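Side-chain contacts in binary enterotoxin of Clostridium perfringens component a (Clostridium perfringens, PDB 5WTZ), which probably transfers ADP-ribose from NAD+ to actin, as the enzymatic component of a binary enterotoxin: residues S324-K329 with L414-T419; A127-I130 with N134-Q137; D101-N106 with L154-H159. One frame throughout, in Å; residues are numbered along the deposited sequence. Where two conformers were deposited one is given.

Interaction 1 of 3, residues S324-K329 with L414-T419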
loop_
_atom_site.group_PDB
_atom_site.type_symbol
_atom_site.label_atom_id
_atom_site.label_comp_id
_atom_site.label_asym_id
_atom_site.label_seq_id
_atom_site.Cartn_x
_atom_site.Cartn_y
_atom_site.Cartn_z
ATOM N N SER A 324 19.133 2.299 1.546
ATOM C CA SER A 324 19.528 1.000 2.101
ATOM C C SER A 324 19.689 1.040 3.619
ATOM O O SER A 324 19.228 0.137 4.327
ATOM C CB SER A 324 20.832 0.523 1.466
ATOM O OG SER A 324 20.664 0.346 0.074
ATOM N N LYS A 325 20.346 2.090 4.111
ATOM C CA LYS A 325 20.520 2.292 5.550
ATOM C C LYS A 325 19.171 2.368 6.249
ATOM O O LYS A 325 18.976 1.773 7.309
ATOM C CB LYS A 325 21.316 3.569 5.838
ATOM C CG LYS A 325 22.808 3.454 5.611
ATOM C CD LYS A 325 23.543 4.753 5.970
ATOM C CE LYS A 325 23.819 4.859 7.465
ATOM N NZ LYS A 325 24.638 6.065 7.803
ATOM N N PHE A 326 18.235 3.092 5.642
ATOM C CA PHE A 326 16.930 3.309 6.237
ATOM C C PHE A 326 16.159 1.999 6.300
ATOM O O PHE A 326 15.485 1.699 7.295
ATOM C CB PHE A 326 16.154 4.357 5.437
ATOM C CG PHE A 326 14.939 4.876 6.132
ATOM C CD1 PHE A 326 15.029 5.958 6.998
ATOM C CD2 PHE A 326 13.697 4.298 5.913
ATOM C CE1 PHE A 326 13.908 6.447 7.646
ATOM C CE2 PHE A 326 12.565 4.783 6.561
ATOM C CZ PHE A 326 12.668 5.864 7.420
ATOM N N LYS A 327 16.266 1.215 5.230
ATOM C CA LYS A 327 15.584 -0.069 5.166
ATOM C C LYS A 327 16.155 -1.013 6.208
ATOM O O LYS A 327 15.402 -1.703 6.903
ATOM C CB LYS A 327 15.685 -0.678 3.765
ATOM C CG LYS A 327 14.877 0.075 2.715
ATOM C CD LYS A 327 14.919 -0.655 1.385
ATOM C CE LYS A 327 13.971 -0.029 0.380
ATOM N NZ LYS A 327 13.630 -1.002 -0.690
ATOM N N GLU A 328 17.480 -1.029 6.333
ATOM C CA GLU A 328 18.146 -1.891 7.297
ATOM C C GLU A 328 17.767 -1.515 8.735
ATOM O O GLU A 328 17.575 -2.382 9.591
ATOM C CB GLU A 328 19.661 -1.819 7.113
ATOM C CG GLU A 328 20.228 -2.901 6.207
ATOM C CD GLU A 328 20.267 -4.264 6.880
ATOM O OE1 GLU A 328 20.444 -4.321 8.120
ATOM O OE2 GLU A 328 20.123 -5.277 6.164
ATOM N N LYS A 329 17.638 -0.220 8.990
ATOM C CA LYS A 329 17.338 0.253 10.334
ATOM C C LYS A 329 15.894 -0.037 10.745
ATOM O O LYS A 329 15.644 -0.400 11.895
ATOM C CB LYS A 329 17.628 1.755 10.434
ATOM C CG LYS A 329 17.511 2.357 11.830
ATOM C CD LYS A 329 18.099 3.759 11.830
ATOM C CE LYS A 329 17.816 4.501 13.125
ATOM N NZ LYS A 329 18.369 3.808 14.324
ATOM N N LEU A 414 10.173 8.073 0.412
ATOM C CA LEU A 414 9.933 6.702 0.869
ATOM C C LEU A 414 8.489 6.472 1.279
ATOM O O LEU A 414 7.967 7.117 2.188
ATOM C CB LEU A 414 10.855 6.349 2.037
ATOM C CG LEU A 414 12.352 6.480 1.744
ATOM C CD1 LEU A 414 13.178 6.157 2.973
ATOM C CD2 LEU A 414 12.770 5.589 0.564
ATOM N N ILE A 415 7.857 5.536 0.592
ATOM C CA ILE A 415 6.541 5.066 0.966
ATOM C C ILE A 415 6.721 4.004 2.048
ATOM O O ILE A 415 7.311 2.951 1.799
ATOM C CB ILE A 415 5.799 4.505 -0.265
ATOM C CG1 ILE A 415 5.764 5.562 -1.369
ATOM C CG2 ILE A 415 4.378 4.060 0.117
ATOM C CD1 ILE A 415 5.437 5.031 -2.739
ATOM N N ILE A 416 6.241 4.295 3.248
ATOM C CA ILE A 416 6.492 3.421 4.395
ATOM C C ILE A 416 5.200 2.704 4.752
ATOM O O ILE A 416 4.338 3.245 5.451
ATOM C CB ILE A 416 7.042 4.219 5.596
ATOM C CG1 ILE A 416 8.295 5.000 5.164
ATOM C CG2 ILE A 416 7.356 3.292 6.764
ATOM C CD1 ILE A 416 8.920 5.813 6.250
ATOM N N ASP A 417 5.053 1.494 4.224
ATOM C CA ASP A 417 3.897 0.662 4.554
ATOM C C ASP A 417 4.029 0.159 5.973
ATOM O O ASP A 417 5.039 -0.443 6.330
ATOM C CB ASP A 417 3.781 -0.510 3.585
ATOM C CG ASP A 417 3.146 -0.105 2.275
ATOM O OD1 ASP A 417 1.911 0.059 2.239
ATOM O OD2 ASP A 417 3.886 0.060 1.293
ATOM N N ALA A 418 3.014 0.415 6.789
ATOM C CA ALA A 418 3.063 0.037 8.186
ATOM C C ALA A 418 1.703 -0.462 8.622
ATOM O O ALA A 418 0.698 -0.198 7.963
ATOM C CB ALA A 418 3.495 1.219 9.056
ATOM N N THR A 419 1.691 -1.192 9.729
ATOM C CA THR A 419 0.449 -1.621 10.373
ATOM C C THR A 419 0.381 -1.004 11.760
ATOM O O THR A 419 1.361 -1.083 12.515
ATOM C CB THR A 419 0.378 -3.148 10.472
ATOM O OG1 THR A 419 0.524 -3.724 9.158
ATOM C CG2 THR A 419 -0.939 -3.604 11.116
#

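Interaction 2 of 3, residues A127-I130 with N134-Q137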
loop_
_atom_site.group_PDB
_atom_site.type_symbol
_atom_site.label_atom_id
_atom_site.label_comp_id
_atom_site.label_asym_id
_atom_site.label_seq_id
_atom_site.Cartn_x
_atom_site.Cartn_y
_atom_site.Cartn_z
ATOM N N ALA A 127 8.871 -16.281 7.725
ATOM C CA ALA A 127 7.540 -16.668 8.200
ATOM C C ALA A 127 6.931 -15.610 9.123
ATOM O O ALA A 127 5.754 -15.273 9.003
ATOM C CB ALA A 127 7.596 -18.017 8.907
ATOM N N LYS A 128 7.735 -15.073 10.037
ATOM C CA LYS A 128 7.233 -14.073 10.953
ATOM C C LYS A 128 6.955 -12.769 10.204
ATOM O O LYS A 128 5.900 -12.140 10.397
ATOM C CB LYS A 128 8.226 -13.848 12.098
ATOM C CG LYS A 128 8.360 -15.040 13.034
ATOM C CD LYS A 128 9.368 -14.781 14.151
ATOM C CE LYS A 128 9.506 -15.988 15.082
ATOM N NZ LYS A 128 8.238 -16.305 15.811
ATOM N N LYS A 129 7.885 -12.381 9.334
ATOM C CA LYS A 129 7.797 -11.111 8.623
ATOM C C LYS A 129 6.552 -11.021 7.726
ATOM O O LYS A 129 5.915 -9.968 7.673
ATOM C CB LYS A 129 9.060 -10.874 7.792
ATOM C CG LYS A 129 9.045 -9.570 6.997
ATOM C CD LYS A 129 8.857 -8.351 7.909
ATOM C CE LYS A 129 8.748 -7.041 7.099
ATOM N NZ LYS A 129 7.584 -6.990 6.164
ATOM N N ILE A 130 6.187 -12.116 7.054
ATOM C CA ILE A 130 5.021 -12.088 6.158
ATOM C C ILE A 130 3.662 -12.276 6.857
ATOM O O ILE A 130 2.607 -12.064 6.241
ATOM C CB ILE A 130 5.139 -13.162 5.045
ATOM C CG1 ILE A 130 5.085 -14.579 5.631
ATOM C CG2 ILE A 130 6.405 -12.923 4.190
ATOM C CD1 ILE A 130 5.010 -15.691 4.556
ATOM N N ASN A 134 -0.947 -7.138 5.322
ATOM C CA ASN A 134 -1.488 -7.038 3.975
ATOM C C ASN A 134 -0.514 -6.230 3.137
ATOM O O ASN A 134 -0.251 -5.061 3.455
ATOM C CB ASN A 134 -2.870 -6.383 3.973
ATOM C CG ASN A 134 -3.939 -7.240 4.653
ATOM O OD1 ASN A 134 -3.832 -8.463 4.723
ATOM N ND2 ASN A 134 -4.983 -6.590 5.136
ATOM N N PHE A 135 0.049 -6.859 2.097
ATOM C CA PHE A 135 1.071 -6.221 1.264
ATOM C C PHE A 135 0.442 -5.528 0.062
ATOM O O PHE A 135 0.010 -6.167 -0.901
ATOM C CB PHE A 135 2.126 -7.237 0.796
ATOM C CG PHE A 135 3.047 -7.705 1.901
ATOM C CD1 PHE A 135 4.103 -6.910 2.330
ATOM C CD2 PHE A 135 2.828 -8.924 2.535
ATOM C CE1 PHE A 135 4.948 -7.335 3.369
ATOM C CE2 PHE A 135 3.666 -9.359 3.571
ATOM C CZ PHE A 135 4.725 -8.565 3.978
ATOM N N ILE A 136 0.386 -4.208 0.131
ATOM C CA ILE A 136 -0.231 -3.420 -0.921
ATOM C C ILE A 136 0.552 -3.558 -2.224
ATOM O O ILE A 136 1.773 -3.408 -2.258
ATOM C CB ILE A 136 -0.359 -1.917 -0.484
ATOM C CG1 ILE A 136 -1.385 -1.804 0.654
ATOM C CG2 ILE A 136 -0.762 -1.042 -1.663
ATOM C CD1 ILE A 136 -1.445 -0.424 1.303
ATOM N N GLN A 137 -0.161 -3.839 -3.311
ATOM C CA GLN A 137 0.469 -3.989 -4.618
ATOM C C GLN A 137 0.196 -2.785 -5.519
ATOM O O GLN A 137 -0.917 -2.620 -6.028
ATOM C CB GLN A 137 -0.026 -5.274 -5.285
ATOM C CG GLN A 137 0.116 -6.502 -4.392
ATOM C CD GLN A 137 1.562 -6.858 -4.116
ATOM O OE1 GLN A 137 2.376 -6.961 -5.043
ATOM N NE2 GLN A 137 1.889 -7.080 -2.853
#

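Interaction 3 of 3, residues D101-N106 with L154-H159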
loop_
_atom_site.group_PDB
_atom_site.type_symbol
_atom_site.label_atom_id
_atom_site.label_comp_id
_atom_site.label_asym_id
_atom_site.label_seq_id
_atom_site.Cartn_x
_atom_site.Cartn_y
_atom_site.Cartn_z
ATOM N N ASP A 101 12.382 -7.869 -1.236
ATOM C CA ASP A 101 12.000 -6.519 -0.788
ATOM C C ASP A 101 10.514 -6.207 -1.018
ATOM O O ASP A 101 9.967 -5.324 -0.367
ATOM C CB ASP A 101 12.887 -5.436 -1.425
ATOM C CG ASP A 101 12.879 -5.462 -2.936
ATOM O OD1 ASP A 101 11.798 -5.588 -3.547
ATOM O OD2 ASP A 101 13.977 -5.336 -3.515
ATOM N N LYS A 102 9.834 -6.948 -1.891
ATOM C CA LYS A 102 8.383 -6.820 -1.967
ATOM C C LYS A 102 7.687 -7.428 -0.747
ATOM O O LYS A 102 6.468 -7.326 -0.601
ATOM C CB LYS A 102 7.834 -7.457 -3.243
ATOM C CG LYS A 102 7.684 -6.474 -4.405
ATOM C CD LYS A 102 6.612 -5.422 -4.122
ATOM C CE LYS A 102 5.212 -6.033 -4.128
ATOM N NZ LYS A 102 4.121 -5.039 -3.871
ATOM N N PHE A 103 8.449 -8.075 0.131
ATOM C CA PHE A 103 7.872 -8.527 1.384
ATOM C C PHE A 103 8.535 -7.786 2.536
ATOM O O PHE A 103 8.330 -8.117 3.698
ATOM C CB PHE A 103 8.005 -10.049 1.521
ATOM C CG PHE A 103 7.075 -10.806 0.614
ATOM C CD1 PHE A 103 5.752 -11.010 0.988
ATOM C CD2 PHE A 103 7.516 -11.298 -0.615
ATOM C CE1 PHE A 103 4.880 -11.698 0.149
ATOM C CE2 PHE A 103 6.650 -11.974 -1.457
ATOM C CZ PHE A 103 5.339 -12.181 -1.075
ATOM N N GLY A 104 9.328 -6.774 2.189
ATOM C CA GLY A 104 10.041 -5.985 3.170
ATOM C C GLY A 104 11.036 -6.815 3.953
ATOM O O GLY A 104 11.300 -6.549 5.123
ATOM N N PHE A 105 11.596 -7.823 3.296
ATOM C CA PHE A 105 12.494 -8.765 3.946
ATOM C C PHE A 105 13.900 -8.542 3.396
ATOM O O PHE A 105 14.104 -8.604 2.182
ATOM C CB PHE A 105 12.028 -10.201 3.700
ATOM C CG PHE A 105 12.673 -11.225 4.595
ATOM C CD1 PHE A 105 12.429 -11.226 5.964
ATOM C CD2 PHE A 105 13.491 -12.220 4.060
ATOM C CE1 PHE A 105 13.022 -12.191 6.791
ATOM C CE2 PHE A 105 14.067 -13.177 4.874
ATOM C CZ PHE A 105 13.835 -13.161 6.242
ATOM N N ASN A 106 14.867 -8.270 4.269
ATOM C CA ASN A 106 16.217 -7.951 3.796
ATOM C C ASN A 106 17.242 -9.073 4.004
ATOM O O ASN A 106 18.369 -8.975 3.523
ATOM C CB ASN A 106 16.728 -6.652 4.451
ATOM C CG ASN A 106 16.318 -6.513 5.915
ATOM O OD1 ASN A 106 16.211 -7.502 6.642
ATOM N ND2 ASN A 106 16.102 -5.269 6.357
ATOM N N LEU A 154 15.516 -14.759 -8.342
ATOM C CA LEU A 154 14.726 -14.349 -7.175
ATOM C C LEU A 154 14.499 -15.542 -6.226
ATOM O O LEU A 154 14.492 -16.689 -6.671
ATOM C CB LEU A 154 13.379 -13.759 -7.618
ATOM C CG LEU A 154 13.418 -12.590 -8.605
ATOM C CD1 LEU A 154 11.998 -12.157 -8.946
ATOM C CD2 LEU A 154 14.202 -11.422 -8.022
ATOM N N PRO A 155 14.316 -15.273 -4.919
ATOM C CA PRO A 155 14.205 -16.314 -3.882
ATOM C C PRO A 155 12.810 -16.888 -3.651
ATOM O O PRO A 155 12.688 -17.967 -3.063
ATOM C CB PRO A 155 14.655 -15.582 -2.620
ATOM C CG PRO A 155 14.182 -14.172 -2.855
ATOM C CD PRO A 155 14.471 -13.933 -4.320
ATOM N N ILE A 156 11.779 -16.195 -4.115
ATOM C CA ILE A 156 10.414 -16.493 -3.720
ATOM C C ILE A 156 9.535 -16.808 -4.911
ATOM O O ILE A 156 9.677 -16.208 -5.972
ATOM C CB ILE A 156 9.805 -15.286 -2.930
ATOM C CG1 ILE A 156 10.619 -15.015 -1.661
ATOM C CG2 ILE A 156 8.315 -15.499 -2.621
ATOM C CD1 ILE A 156 10.506 -13.542 -1.152
ATOM N N LEU A 157 8.655 -17.784 -4.743
ATOM C CA LEU A 157 7.611 -18.062 -5.716
ATOM C C LEU A 157 6.274 -17.755 -5.062
ATOM O O LEU A 157 5.926 -18.337 -4.009
ATOM C CB LEU A 157 7.649 -19.517 -6.191
ATOM C CG LEU A 157 6.426 -19.960 -7.014
ATOM C CD1 LEU A 157 6.381 -19.239 -8.365
ATOM C CD2 LEU A 157 6.394 -21.477 -7.215
ATOM N N VAL A 158 5.520 -16.840 -5.665
ATOM C CA VAL A 158 4.197 -16.496 -5.154
ATOM C C VAL A 158 3.132 -17.283 -5.913
ATOM O O VAL A 158 3.077 -17.264 -7.136
ATOM C CB VAL A 158 3.895 -14.980 -5.253
ATOM C CG1 VAL A 158 2.511 -14.668 -4.689
ATOM C CG2 VAL A 158 4.952 -14.163 -4.495
ATOM N N HIS A 159 2.290 -17.963 -5.147
ATOM C CA HIS A 159 1.183 -18.754 -5.646
ATOM C C HIS A 159 -0.098 -18.062 -5.171
ATOM O O HIS A 159 -0.560 -18.295 -4.059
ATOM C CB HIS A 159 1.311 -20.188 -5.126
ATOM C CG HIS A 159 0.208 -21.106 -5.545
ATOM N ND1 HIS A 159 -0.380 -21.993 -4.675
ATOM C CD2 HIS A 159 -0.375 -21.313 -6.749
ATOM C CE1 HIS A 159 -1.302 -22.693 -5.316
ATOM N NE2 HIS A 159 -1.315 -22.302 -6.578
#

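Interaction 1 of 3, residues S324-K329 with L414-T419
F326 drops from helix 320-330 onto L414 and I416 of strand 411-420. This is helix-on-sheet packing within the C-terminal ADP-ribosyltransferase-type half of the toxin. From CB, the F326 chain sets CG anti to the backbone N (chi1 -167°), which carries the ring off the helix and over the strand. The ring then meets methyl groups atom by atom. F326 CG lies 3.8 Å from L414 CD1. One bond further on, F326 CD2 makes the closest approach, 3.5 Å to the same L414 CD1. F326 CE2 is shared, at 3.9 Å from L414 CD1 and 3.8 Å from I416 CD1. At the far end of the ring, F326 CZ meets I416 CD1 at 3.9 Å.

The two methyls approach differently. L414 CD1 stands over one ring face, 3.9 Å from the centroid of F326 and 27° off the normal, so this is a CH-pi contact. I416 CD1 comes in obliquely, and its side chain crosses that of F326 at about a right angle. L358, I398 and the rings of F306 and W330 also surround F326. The I416 side chain lies about 8 Å from that of E305, an NAD-binding residue. All three touching residues are buried. The contact is apolar: it rests on buried hydrophobic packing and one CH-pi approach, with no hydrogen bond between the segments.

Interaction 2 of 3, residues A127-I130 with N134-Q137
K129 and I130, late in helix 120-130, meet the rim of the F135 ring on the short strand 134-136. Two residues before K129, the A127 side chain touches L193 of strand 187-198, and the A127 carbonyl accepts a bond from S131 OG.

K129 starts with CG anti to the backbone N (chi1 179°), then bends at chi2 and chi4. The bends curl its amino group round to the ring. K129 NZ lies 3.9 Å from F135 CE1, near the ring plane, so the ammonium group sits at the edge and not over a face. It is held there by two hydrogen bonds, to the carbonyl oxygens of D396 and F103. The K129 carbonyl also approaches the ring, with its O 4.1 Å from F135 CZ.

I130 comes next and touches mostly through its backbone. I130 CA is 4.0 Å from F135 CE2 in the ring plane, and I130 O is 3.9 Å from that same CE2. The I130 side chain adds a looser contact, CB to F135 CE2 at 4.3 Å.

F135 sits in an outermost strand of the N-terminal mixed sheet. Its backbone bonds to L188 of strand 187-198, and the F103 ring packs edge-to-face with its own. The helix thus abuts this sheet margin, while K129 reaches across to strand 391-403 of the second half.

Interaction 3 of 3, residues D101-N106 with L154-H159
F103, at the end of the 3-10 turn 101-103, points its ring at the side chains of I156 and V158. The strand, 156-162, belongs to the mixed sheet of the N-terminal half, which has an ADP-ribosyltransferase-type fold. The turn lies in the loop between strand 92-98 and helix 120-130.

The tight part is wholly apolar and buried. F103 CD2 meets I156 CD1 at 3.8 Å, and this methyl approaches the ring obliquely. I156 has CG1 anti to its carbonyl carbon (chi1 -61°), which places CD1 and CG2 as two separate touching branches. The CG2 branch of I156 reaches F103 CE2 at 4.1 Å. I156 and V158 alternate with L157, whose CB points away from the turn, so one face of the strand receives the ring. L188, I130 and the F135 ring also pack around F103.

Away from the ring the contact thins out. D101 and N106 are exposed and make no contact with the strand. K102 starts toward the strand, but its chain turns off and leads away from it. The D101 carbonyl has a weak bond to N397 ND2 of the second half. Within the turn, G104 N donates to D101 O at 3.0 Å, which closes the backbone just past F103.

Beyond I156, V158 approaches F103 from the opposite direction. Its CG2 methyl lies in the plane of the ring, at the edge, with V158 CG2 4.0 Å from F103 CZ and 4.1 Å from F103 CE2.

In the fold
From the N terminus, the chain first enters interaction 3 at 101-106. It then forms both sides of interaction 2, a short helix-to-strand connection with three residues between its segments, before 154-159 closes interaction 3. Interaction 2 is therefore enclosed within the 47-residue loop of interaction 3. Both belong to the N-terminal half and reach the same sheet. Interaction 1 follows in series in the C-terminal half, where 84 residues, many in strands, separate 324-329 from 414-419. The halves meet between these contacts. I136 CD1 packs 3.5 Å from D417 OD1, and N106 packs against helix 320-330, so interaction 1 borders both of the others.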